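Local coordinates for protein type I modular polyketide synthase (Streptomyces albus subsp. albus, PDB 6IYT) that probably loads an ethylmalonyl extender unit from coenzyme A onto its acyl carrier protein, as the acyltransferase domain of a salinomycin polyketide synthase module, at residues F391-S394 with L400-G403; V193-V198 with Q418-R423; S375-V380 with S405-D410; P346-V351 with I384-D389. All blocks are in the same frame, centred on the assembly; numbering follows the deposited sequence.

Interaction 1. Residues F391-S394 with L400-G403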
loop_
_atom_site.group_PDB
_atom_site.type_symbol
_atom_site.label_atom_id
_atom_site.label_comp_id
_atom_site.label_asym_id
_atom_site.label_seq_id
_atom_site.Cartn_x
_atom_site.Cartn_y
_atom_site.Cartn_z
ATOM N N PHE A 391 10.137 -1.274 2.073
ATOM C CA PHE A 391 9.121 -0.342 1.626
ATOM C C PHE A 391 7.830 -1.092 1.634
ATOM O O PHE A 391 7.685 -2.059 0.876
ATOM C CB PHE A 391 9.396 0.123 0.188
ATOM C CG PHE A 391 10.607 1.037 0.051
ATOM C CD1 PHE A 391 11.887 0.537 0.180
ATOM C CD2 PHE A 391 10.458 2.356 -0.313
ATOM C CE1 PHE A 391 12.993 1.353 -0.034
ATOM C CE2 PHE A 391 11.558 3.202 -0.373
ATOM C CZ PHE A 391 12.830 2.693 -0.233
ATOM N N VAL A 392 6.895 -0.684 2.473
ATOM C CA VAL A 392 5.628 -1.402 2.575
ATOM C C VAL A 392 4.537 -0.525 1.999
ATOM O O VAL A 392 4.301 0.573 2.491
ATOM C CB VAL A 392 5.299 -1.734 4.045
ATOM C CG1 VAL A 392 3.881 -2.306 4.183
ATOM C CG2 VAL A 392 6.341 -2.652 4.629
ATOM N N GLU A 393 3.937 -0.949 0.891
ATOM C CA GLU A 393 2.871 -0.176 0.290
ATOM C C GLU A 393 1.545 -0.567 0.920
ATOM O O GLU A 393 1.073 -1.682 0.767
ATOM C CB GLU A 393 2.865 -0.306 -1.245
ATOM C CG GLU A 393 1.844 0.618 -1.915
ATOM C CD GLU A 393 1.696 0.365 -3.388
ATOM O OE1 GLU A 393 2.732 0.352 -4.091
ATOM O OE2 GLU A 393 0.526 0.266 -3.871
ATOM N N SER A 394 0.992 0.363 1.685
ATOM C CA SER A 394 -0.195 0.147 2.496
ATOM C C SER A 394 -1.473 0.375 1.667
ATOM O O SER A 394 -2.220 1.333 1.911
ATOM C CB SER A 394 -0.161 1.098 3.693
ATOM O OG SER A 394 -1.168 0.785 4.650
ATOM N N LEU A 400 3.028 1.248 -6.715
ATOM C CA LEU A 400 4.338 1.899 -6.718
ATOM C C LEU A 400 5.505 0.944 -6.436
ATOM O O LEU A 400 6.657 1.325 -6.552
ATOM C CB LEU A 400 4.345 3.063 -5.719
ATOM C CG LEU A 400 3.377 4.187 -6.053
ATOM C CD1 LEU A 400 3.306 5.225 -4.917
ATOM C CD2 LEU A 400 3.746 4.836 -7.363
ATOM N N THR A 401 5.206 -0.305 -6.124
ATOM C CA THR A 401 6.263 -1.274 -5.811
ATOM C C THR A 401 7.154 -1.523 -7.028
ATOM O O THR A 401 8.384 -1.599 -6.897
ATOM C CB THR A 401 5.690 -2.633 -5.356
ATOM O OG1 THR A 401 4.710 -3.040 -6.275
ATOM C CG2 THR A 401 5.074 -2.553 -3.915
ATOM N N TYR A 402 6.561 -1.568 -8.209
ATOM C CA TYR A 402 7.355 -1.771 -9.447
ATOM C C TYR A 402 8.362 -0.634 -9.630
ATOM O O TYR A 402 9.553 -0.871 -9.848
ATOM C CB TYR A 402 6.446 -1.856 -10.658
ATOM C CG TYR A 402 7.188 -2.142 -11.943
ATOM C CD1 TYR A 402 7.636 -3.424 -12.234
ATOM C CD2 TYR A 402 7.491 -1.115 -12.845
ATOM C CE1 TYR A 402 8.286 -3.704 -13.423
ATOM C CE2 TYR A 402 8.137 -1.387 -14.039
ATOM C CZ TYR A 402 8.516 -2.692 -14.326
ATOM O OH TYR A 402 9.193 -2.973 -15.486
ATOM N N GLY A 403 7.900 0.585 -9.409
ATOM C CA GLY A 403 8.755 1.763 -9.505
ATOM C C GLY A 403 9.847 1.800 -8.452
ATOM O O GLY A 403 10.954 2.218 -8.727
#
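The buried carboxylate of Glu393 is gripped at both oxygens between the end of strand 388-393 and the start of helix 401-411. OE1 accepts from Leu400 N at 2.8 Å, a bond bent moderately to 156° at the hydrogen; the N-H comes in on the syn side, tilted 23° out of the carboxylate plane. Thr401 N also lies 3.3 Å from Glu393 OE1. The other oxygen, OE2, is held by Ser395 OG and Val399 N in the intervening loop. Glu393 gets there by stretching out, CG anti to the backbone N (chi1 -174°) and the chain extended beyond it. Two carbon groups also lie against it: CB of Leu400 is 3.5 Å from Glu393 OE1, and Thr401 CG2 sits alongside the glutamate, 4.1 Å from Glu393 CB. The Leu400 side chain touches Val124, Pro126 and Phe376. The contact belongs to a beta-alpha-beta unit, strand 388-393, helix 401-411 and strand 416-418, in the parallel sheet of the acyltransferase domain. A carboxylate placed against the amino end of a helix is probably stabilised as the anion by the helix dipole, and its bonds tie the strand-to-helix loop down at both ends.

Interaction 2. Residues V193-V198 with Q418-R423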
loop_
_atom_site.group_PDB
_atom_site.type_symbol
_atom_site.label_atom_id
_atom_site.label_comp_id
_atom_site.label_asym_id
_atom_site.label_seq_id
_atom_site.Cartn_x
_atom_site.Cartn_y
_atom_site.Cartn_z
ATOM N N VAL A 193 -5.111 3.883 5.453
ATOM C CA VAL A 193 -4.790 4.080 6.835
ATOM C C VAL A 193 -5.060 2.805 7.621
ATOM O O VAL A 193 -4.299 2.453 8.527
ATOM C CB VAL A 193 -5.601 5.257 7.431
ATOM C CG1 VAL A 193 -5.390 5.326 8.937
ATOM C CG2 VAL A 193 -5.209 6.583 6.767
ATOM N N SER A 194 -6.168 2.122 7.322
ATOM C CA SER A 194 -6.543 0.944 8.106
ATOM C C SER A 194 -5.657 -0.252 7.809
ATOM O O SER A 194 -5.423 -1.098 8.684
ATOM C CB SER A 194 -7.999 0.559 7.852
ATOM O OG SER A 194 -8.853 1.641 8.149
ATOM N N LEU A 195 -5.153 -0.332 6.584
ATOM C CA LEU A 195 -4.222 -1.395 6.225
ATOM C C LEU A 195 -2.900 -1.262 6.964
ATOM O O LEU A 195 -2.305 -2.259 7.356
ATOM C CB LEU A 195 -3.990 -1.464 4.719
ATOM C CG LEU A 195 -5.108 -1.959 3.835
ATOM C CD1 LEU A 195 -4.700 -1.819 2.378
ATOM C CD2 LEU A 195 -5.491 -3.396 4.116
ATOM N N ALA A 196 -2.527 -0.047 7.331
ATOM C CA ALA A 196 -1.284 0.125 8.115
ATOM C C ALA A 196 -1.426 -0.530 9.525
ATOM O O ALA A 196 -0.468 -1.122 10.055
ATOM C CB ALA A 196 -0.941 1.572 8.232
ATOM N N ALA A 197 -2.652 -0.585 10.048
ATOM C CA ALA A 197 -2.889 -1.216 11.324
ATOM C C ALA A 197 -2.757 -2.739 11.279
ATOM O O ALA A 197 -2.459 -3.350 12.282
ATOM C CB ALA A 197 -4.254 -0.826 11.873
ATOM N N VAL A 198 -2.993 -3.348 10.116
ATOM C CA VAL A 198 -2.815 -4.779 9.956
ATOM C C VAL A 198 -1.326 -5.120 10.108
ATOM O O VAL A 198 -0.961 -6.031 10.815
ATOM C CB VAL A 198 -3.339 -5.257 8.581
ATOM C CG1 VAL A 198 -2.940 -6.690 8.301
ATOM C CG2 VAL A 198 -4.849 -5.080 8.509
ATOM N N GLN A 418 7.069 -4.251 -0.963
ATOM C CA GLN A 418 6.073 -5.214 -0.580
ATOM C C GLN A 418 4.722 -4.525 -0.574
ATOM O O GLN A 418 4.567 -3.522 0.070
ATOM C CB GLN A 418 6.388 -5.723 0.811
ATOM C CG GLN A 418 5.374 -6.679 1.326
ATOM C CD GLN A 418 5.343 -7.910 0.529
ATOM O OE1 GLN A 418 6.380 -8.532 0.321
ATOM N NE2 GLN A 418 4.179 -8.241 -0.027
ATOM N N GLY A 419 3.755 -5.089 -1.289
ATOM C CA GLY A 419 2.358 -4.637 -1.202
ATOM C C GLY A 419 1.593 -5.296 -0.054
ATOM O O GLY A 419 2.136 -6.134 0.666
ATOM N N THR A 420 0.331 -4.899 0.104
ATOM C CA THR A 420 -0.517 -5.441 1.119
ATOM C C THR A 420 -1.570 -6.302 0.462
ATOM O O THR A 420 -1.398 -7.506 0.398
ATOM C CB THR A 420 -1.140 -4.358 1.993
ATOM O OG1 THR A 420 -0.097 -3.492 2.481
ATOM C CG2 THR A 420 -1.852 -4.973 3.165
ATOM N N LEU A 421 -2.617 -5.698 -0.099
ATOM C CA LEU A 421 -3.554 -6.466 -0.887
ATOM C C LEU A 421 -3.282 -6.369 -2.374
ATOM O O LEU A 421 -2.341 -5.733 -2.792
ATOM C CB LEU A 421 -5.000 -6.047 -0.574
ATOM C CG LEU A 421 -5.411 -5.977 0.894
ATOM C CD1 LEU A 421 -6.890 -5.575 1.027
ATOM C CD2 LEU A 421 -5.172 -7.312 1.572
ATOM N N ARG A 422 -4.059 -7.123 -3.155
ATOM C CA ARG A 422 -3.964 -7.085 -4.584
ATOM C C ARG A 422 -5.343 -7.256 -5.157
ATOM O O ARG A 422 -6.243 -7.734 -4.470
ATOM C CB ARG A 422 -3.009 -8.195 -5.081
ATOM C CG ARG A 422 -2.546 -8.024 -6.504
ATOM C CD ARG A 422 -1.251 -8.813 -6.768
ATOM N NE ARG A 422 -1.438 -10.238 -6.490
ATOM C CZ ARG A 422 -0.498 -11.165 -6.616
ATOM N NH1 ARG A 422 0.754 -10.814 -6.880
ATOM N NH2 ARG A 422 -0.767 -12.423 -6.265
ATOM N N ARG A 423 -5.538 -6.810 -6.410
ATOM C CA ARG A 423 -6.852 -6.896 -7.035
ATOM C C ARG A 423 -7.433 -8.340 -6.925
ATOM O O ARG A 423 -6.777 -9.287 -7.296
ATOM C CB ARG A 423 -6.756 -6.485 -8.532
ATOM C CG ARG A 423 -8.057 -6.696 -9.266
ATOM C CD ARG A 423 -8.008 -6.099 -10.665
ATOM N NE ARG A 423 -9.268 -6.350 -11.377
ATOM C CZ ARG A 423 -9.611 -5.762 -12.512
ATOM N NH1 ARG A 423 -8.816 -4.849 -13.049
ATOM N NH2 ARG A 423 -10.753 -6.108 -13.121
#
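Leu195 of helix 181-200 meets Thr420 and Leu421 of the loop after strand 416-418 through methyl groups that their torsions aim at one another. In Leu195, CG stands beside the backbone N (chi1 -71°); CD1 continues the chain (chi2 175°) and CD2, the other branch, faces the loop. In Thr420, OG1 stands beside N (chi1 -52°), anti to the carbonyl carbon, which leaves CG2 anti to N and turned to the helix. Leu195 CD2 thus serves both partners, at 4.1 Å from Thr420 CG2 and 4.0 Å from Leu421 CD1. Leu195 and Thr420 run alongside each other with opposed directions, whereas the two leucines cross at a slant, Leu421 CG also lying 4.1 Å from Leu195 CD2. These are ordinary van der Waals separations. The hydroxyl of Thr420 is engaged elsewhere, with the carbonyl of Glu393 and with NE1 of Trp199, so the residue presents its methyl to the leucine and its polar atom to strand end and indole. Within the loop Gln418 NE2 donates to Gly419 O at 3.0 Å, the acceptor lying almost in the amide plane, and Glu437 takes another bond from the same nitrogen. Helix 181-200 and the loop that leaves the edge strand of the parallel sheet are therefore joined by dispersion and exclusion of water, while the hydroxyl bonds fix the rotation of Thr420.

Interaction 3. Residues S375-V380 with S405-D410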
loop_
_atom_site.group_PDB
_atom_site.type_symbol
_atom_site.label_atom_id
_atom_site.label_comp_id
_atom_site.label_asym_id
_atom_site.label_seq_id
_atom_site.Cartn_x
_atom_site.Cartn_y
_atom_site.Cartn_z
ATOM N N SER A 375 7.223 14.009 -7.147
ATOM C CA SER A 375 8.606 13.609 -7.263
ATOM C C SER A 375 8.867 12.344 -6.477
ATOM O O SER A 375 9.536 12.373 -5.471
ATOM C CB SER A 375 9.520 14.722 -6.764
ATOM O OG SER A 375 9.360 15.860 -7.550
ATOM N N PHE A 376 8.322 11.223 -6.918
ATOM C CA PHE A 376 8.393 10.022 -6.079
ATOM C C PHE A 376 9.766 9.299 -6.258
ATOM O O PHE A 376 10.436 8.991 -5.270
ATOM C CB PHE A 376 7.209 9.085 -6.394
ATOM C CG PHE A 376 7.206 7.809 -5.599
ATOM C CD1 PHE A 376 6.829 7.812 -4.260
ATOM C CD2 PHE A 376 7.615 6.632 -6.164
ATOM C CE1 PHE A 376 6.801 6.623 -3.534
ATOM C CE2 PHE A 376 7.598 5.442 -5.448
ATOM C CZ PHE A 376 7.187 5.447 -4.127
ATOM N N GLU A 377 10.208 9.147 -7.515
ATOM C CA GLU A 377 11.497 8.514 -7.819
ATOM C C GLU A 377 12.710 9.129 -7.071
ATOM O O GLU A 377 13.442 8.409 -6.425
ATOM C CB GLU A 377 11.750 8.493 -9.336
ATOM C CG GLU A 377 13.135 7.999 -9.711
ATOM C CD GLU A 377 13.423 8.179 -11.201
ATOM O OE1 GLU A 377 12.618 8.833 -11.883
ATOM O OE2 GLU A 377 14.440 7.653 -11.685
ATOM N N PRO A 378 12.822 10.479 -7.028
ATOM C CA PRO A 378 13.942 11.066 -6.276
ATOM C C PRO A 378 13.840 10.830 -4.753
ATOM O O PRO A 378 14.850 10.705 -4.062
ATOM C CB PRO A 378 13.856 12.556 -6.593
ATOM C CG PRO A 378 12.902 12.700 -7.725
ATOM C CD PRO A 378 12.092 11.471 -7.843
ATOM N N VAL A 379 12.632 10.739 -4.249
ATOM C CA VAL A 379 12.445 10.470 -2.846
ATOM C C VAL A 379 12.782 9.000 -2.517
ATOM O O VAL A 379 13.423 8.725 -1.511
ATOM C CB VAL A 379 11.013 10.831 -2.406
ATOM C CG1 VAL A 379 10.751 10.328 -0.998
ATOM C CG2 VAL A 379 10.819 12.343 -2.492
ATOM N N VAL A 380 12.462 8.077 -3.415
ATOM C CA VAL A 380 12.888 6.700 -3.236
ATOM C C VAL A 380 14.431 6.627 -3.156
ATOM O O VAL A 380 14.980 5.932 -2.319
ATOM C CB VAL A 380 12.393 5.806 -4.372
ATOM C CG1 VAL A 380 12.960 4.397 -4.243
ATOM C CG2 VAL A 380 10.883 5.758 -4.357
ATOM N N SER A 405 11.287 -0.895 -6.997
ATOM C CA SER A 405 12.306 -1.896 -7.408
ATOM C C SER A 405 13.145 -1.388 -8.581
ATOM O O SER A 405 14.382 -1.483 -8.562
ATOM C CB SER A 405 11.637 -3.214 -7.800
ATOM O OG SER A 405 10.849 -3.671 -6.739
ATOM N N GLU A 406 12.475 -0.831 -9.579
ATOM C CA GLU A 406 13.179 -0.265 -10.784
ATOM C C GLU A 406 14.191 0.832 -10.393
ATOM O O GLU A 406 15.330 0.899 -10.911
ATOM C CB GLU A 406 12.143 0.324 -11.736
ATOM C CG GLU A 406 11.905 -0.473 -13.003
ATOM C CD GLU A 406 11.313 0.389 -14.122
ATOM O OE1 GLU A 406 11.228 1.642 -13.949
ATOM O OE2 GLU A 406 10.908 -0.181 -15.155
ATOM N N THR A 407 13.776 1.714 -9.494
ATOM C CA THR A 407 14.671 2.744 -8.968
ATOM C C THR A 407 15.827 2.137 -8.178
ATOM O O THR A 407 16.980 2.537 -8.344
ATOM C CB THR A 407 13.899 3.726 -8.066
ATOM O OG1 THR A 407 12.827 4.332 -8.806
ATOM C CG2 THR A 407 14.811 4.793 -7.507
ATOM N N SER A 408 15.531 1.180 -7.291
ATOM C CA SER A 408 16.596 0.525 -6.516
ATOM C C SER A 408 17.632 -0.154 -7.454
ATOM O O SER A 408 18.823 -0.087 -7.206
ATOM C CB SER A 408 16.028 -0.489 -5.539
ATOM O OG SER A 408 15.687 -1.688 -6.188
ATOM N N ASP A 409 17.161 -0.720 -8.554
ATOM C CA ASP A 409 18.063 -1.338 -9.552
ATOM C C ASP A 409 18.979 -0.291 -10.201
ATOM O O ASP A 409 20.171 -0.521 -10.383
ATOM C CB ASP A 409 17.254 -2.058 -10.626
ATOM C CG ASP A 409 16.612 -3.319 -10.119
ATOM O OD1 ASP A 409 16.956 -3.768 -8.992
ATOM O OD2 ASP A 409 15.697 -3.821 -10.804
ATOM N N ASP A 410 18.439 0.882 -10.439
ATOM C CA ASP A 410 19.197 1.984 -11.022
ATOM C C ASP A 410 20.251 2.517 -10.040
ATOM O O ASP A 410 21.376 2.801 -10.430
ATOM C CB ASP A 410 18.225 3.094 -11.441
ATOM C CG ASP A 410 18.876 4.165 -12.299
ATOM O OD1 ASP A 410 19.373 3.830 -13.398
ATOM O OD2 ASP A 410 18.696 5.366 -11.978
#
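Two helices, 376-385 and 401-411, which precede and follow strand 388-393 of the parallel sheet, come together chiefly at Thr407, which meets Glu377 and Val380. Along the second helix, Ser405 first contributes its carbonyl, which takes two bonds inside that helix: Asp409 N in the normal helical pattern, and Ser408 OG at 2.7 Å. Next but one is Thr407, whose side chain points at the other helix and splits by character. With OG1 beside the backbone N (chi1 -58°), CG2 falls anti to that N and lies 3.8 Å from Val380 CG1 and 4.0 Å from Glu377 O, with the valine and threonine side chains at a slant to each other. OG1 approaches the aliphatic part of Glu377, 3.8 Å from CG, while the hydroxyl itself is bonded to Gly403 O one turn back. Ser408 follows, its hydroxyl spent on Ser405 O and its side chain resting on Ile384 and Val415. At the end of the range Asp410 faces the first helix; its OD2 is 4.8 Å from Glu377 OE2, a pair of like charges. Arg381 NH1 makes salt bridges to both carboxylates. Val380 is also packed within its own helix, its CG2 3.5 Å above the plane of the Phe376 ring and offset toward the rim. The helices thus pack by methyl and methylene contact, and the shared arginine probably offsets the repulsion between the two acids at the more open margin.

Interaction 4. Residues P346-V351 with I384-D389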
loop_
_atom_site.group_PDB
_atom_site.type_symbol
_atom_site.label_atom_id
_atom_site.label_comp_id
_atom_site.label_asym_id
_atom_site.label_seq_id
_atom_site.Cartn_x
_atom_site.Cartn_y
_atom_site.Cartn_z
ATOM N N PRO A 346 9.074 10.925 10.646
ATOM C CA PRO A 346 9.110 11.925 9.558
ATOM C C PRO A 346 8.276 11.547 8.345
ATOM O O PRO A 346 8.175 10.351 8.006
ATOM C CB PRO A 346 10.603 11.982 9.160
ATOM C CG PRO A 346 11.337 11.333 10.249
ATOM C CD PRO A 346 10.409 10.387 10.954
ATOM N N LEU A 347 7.944 12.572 7.536
ATOM C CA LEU A 347 7.251 12.390 6.254
ATOM C C LEU A 347 8.147 12.902 5.139
ATOM O O LEU A 347 8.633 14.026 5.216
ATOM C CB LEU A 347 5.915 13.153 6.255
ATOM C CG LEU A 347 4.982 13.132 5.039
ATOM C CD1 LEU A 347 5.228 11.923 4.166
ATOM C CD2 LEU A 347 3.517 13.151 5.473
ATOM N N TYR A 348 8.534 12.008 4.222
ATOM C CA TYR A 348 9.392 12.371 3.108
ATOM C C TYR A 348 8.529 12.920 1.976
ATOM O O TYR A 348 7.884 12.181 1.257
ATOM C CB TYR A 348 10.210 11.154 2.611
ATOM C CG TYR A 348 11.479 10.870 3.389
ATOM C CD1 TYR A 348 11.430 10.492 4.687
ATOM C CD2 TYR A 348 12.708 10.909 2.767
ATOM C CE1 TYR A 348 12.594 10.243 5.415
ATOM C CE2 TYR A 348 13.862 10.587 3.447
ATOM C CZ TYR A 348 13.788 10.210 4.768
ATOM O OH TYR A 348 14.938 9.852 5.461
ATOM N N SER A 349 8.510 14.232 1.831
ATOM C CA SER A 349 7.577 14.870 0.907
ATOM C C SER A 349 7.946 14.558 -0.524
ATOM O O SER A 349 9.108 14.739 -0.920
ATOM C CB SER A 349 7.587 16.394 1.102
ATOM O OG SER A 349 6.760 17.001 0.148
ATOM N N THR A 350 6.939 14.168 -1.312
ATOM C CA THR A 350 7.082 14.042 -2.785
ATOM C C THR A 350 6.620 15.305 -3.514
ATOM O O THR A 350 6.585 15.355 -4.761
ATOM C CB THR A 350 6.291 12.866 -3.282
ATOM O OG1 THR A 350 4.910 13.017 -2.889
ATOM C CG2 THR A 350 6.852 11.600 -2.694
ATOM N N VAL A 351 6.371 16.358 -2.740
ATOM C CA VAL A 351 6.045 17.655 -3.272
ATOM C C VAL A 351 7.292 18.523 -3.363
ATOM O O VAL A 351 7.559 19.102 -4.398
ATOM C CB VAL A 351 5.011 18.350 -2.367
ATOM C CG1 VAL A 351 4.642 19.705 -2.899
ATOM C CG2 VAL A 351 3.795 17.473 -2.210
ATOM N N ILE A 384 16.591 5.303 0.077
ATOM C CA ILE A 384 17.579 4.261 0.008
ATOM C C ILE A 384 18.919 4.768 0.560
ATOM O O ILE A 384 19.589 4.094 1.364
ATOM C CB ILE A 384 17.751 3.772 -1.420
ATOM C CG1 ILE A 384 16.489 3.013 -1.850
ATOM C CG2 ILE A 384 18.961 2.847 -1.514
ATOM C CD1 ILE A 384 16.470 2.630 -3.289
ATOM N N ALA A 385 19.285 5.970 0.168
ATOM C CA ALA A 385 20.546 6.569 0.654
ATOM C C ALA A 385 20.520 6.806 2.164
ATOM O O ALA A 385 21.562 6.724 2.834
ATOM C CB ALA A 385 20.814 7.879 -0.082
ATOM N N ASP A 386 19.318 7.019 2.717
ATOM C CA ASP A 386 19.141 7.250 4.150
ATOM C C ASP A 386 19.028 5.920 4.964
ATOM O O ASP A 386 18.658 5.936 6.132
ATOM C CB ASP A 386 17.883 8.125 4.396
ATOM C CG ASP A 386 18.134 9.631 4.102
ATOM O OD1 ASP A 386 19.299 9.975 3.777
ATOM O OD2 ASP A 386 17.176 10.447 4.186
ATOM N N GLY A 387 19.182 4.801 4.271
ATOM C CA GLY A 387 19.331 3.492 4.882
ATOM C C GLY A 387 18.015 2.734 5.008
ATOM O O GLY A 387 17.889 1.860 5.886
ATOM N N PHE A 388 17.010 3.134 4.206
ATOM C CA PHE A 388 15.725 2.375 4.105
ATOM C C PHE A 388 15.853 1.260 3.079
ATOM O O PHE A 388 16.263 1.491 1.948
ATOM C CB PHE A 388 14.556 3.315 3.731
ATOM C CG PHE A 388 14.176 4.275 4.815
ATOM C CD1 PHE A 388 14.921 5.410 5.056
ATOM C CD2 PHE A 388 13.096 3.992 5.660
ATOM C CE1 PHE A 388 14.564 6.293 6.065
ATOM C CE2 PHE A 388 12.738 4.854 6.654
ATOM C CZ PHE A 388 13.505 5.991 6.894
ATOM N N ASP A 389 15.555 0.026 3.481
ATOM C CA ASP A 389 15.435 -1.046 2.490
ATOM C C ASP A 389 14.180 -1.896 2.624
ATOM O O ASP A 389 14.062 -2.909 1.967
ATOM C CB ASP A 389 16.706 -1.946 2.468
ATOM C CG ASP A 389 16.898 -2.741 3.757
ATOM O OD1 ASP A 389 16.088 -2.562 4.710
ATOM O OD2 ASP A 389 17.924 -3.473 3.866
#
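Tyr348 meets Asp386 and Phe388 by one polar bond and one aromatic contact. The polar part is a short hydrogen bond, Tyr348 OH donating to Asp386 OD2 at 2.6 Å. The carboxylate oxygen uses its anti lone pair, the one directed away from its partner oxygen, and it sits at the edge of the tyrosine ring, in its plane; ring and carboxylate planes are 65° apart. Asp386 reaches it with CG beside the backbone N (chi1 -78°). The aromatic part is the Tyr348-Phe388 pair, whose rings lie obliquely, centroids 5.8 Å apart and planes at 75°; the apolar contact is Phe388 CE1 to Tyr348 CZ at 4.2 Å. Separately, Phe388 CE1 comes to 3.6 Å from the hydroxyl oxygen, Tyr348 OH. Leu383 touches both rings, and Val379 and Val210 pack on the tyrosine. A backbone turn lies beside the contact: Gly387, with positive phi, closes helix 376-385 in a Schellman motif. The contact thus joins short strand 347-348 to the helix-to-strand connection that opens strand 388-393. With Asp386 exposed and Phe388 buried, the tyrosine spans both settings: its ring adds to the apolar packing while its hydroxyl fastens to a charged group that solvent can probably reach.

All four contacts lie in the acyltransferase domain, and interactions 1, 2 and 4 border its parallel sheet 208-211, 120-125, 388-393 and 416-418. Along the chain interaction 1 falls within the span of interactions 2 and 3, while 3 and 4 interleave. Interactions 1 and 2, centres about 10 Å apart, touch where Glu393 N is probably hydrogen-bonded to Gln418 O. Interactions 1 and 3 share helix 401-411; 3 and 4 share helix 376-385, and Ser375 N is probably hydrogen-bonded to Thr350 O. Interaction 2 stands about 21 and 19 Å from 3 and 4, between centres. Interactions 1 and 4 lie at opposite ends of the strand they share, 388-393; 2 covers the neighbouring strand's exit loop, and 3 packs together the helices before and after that shared strand.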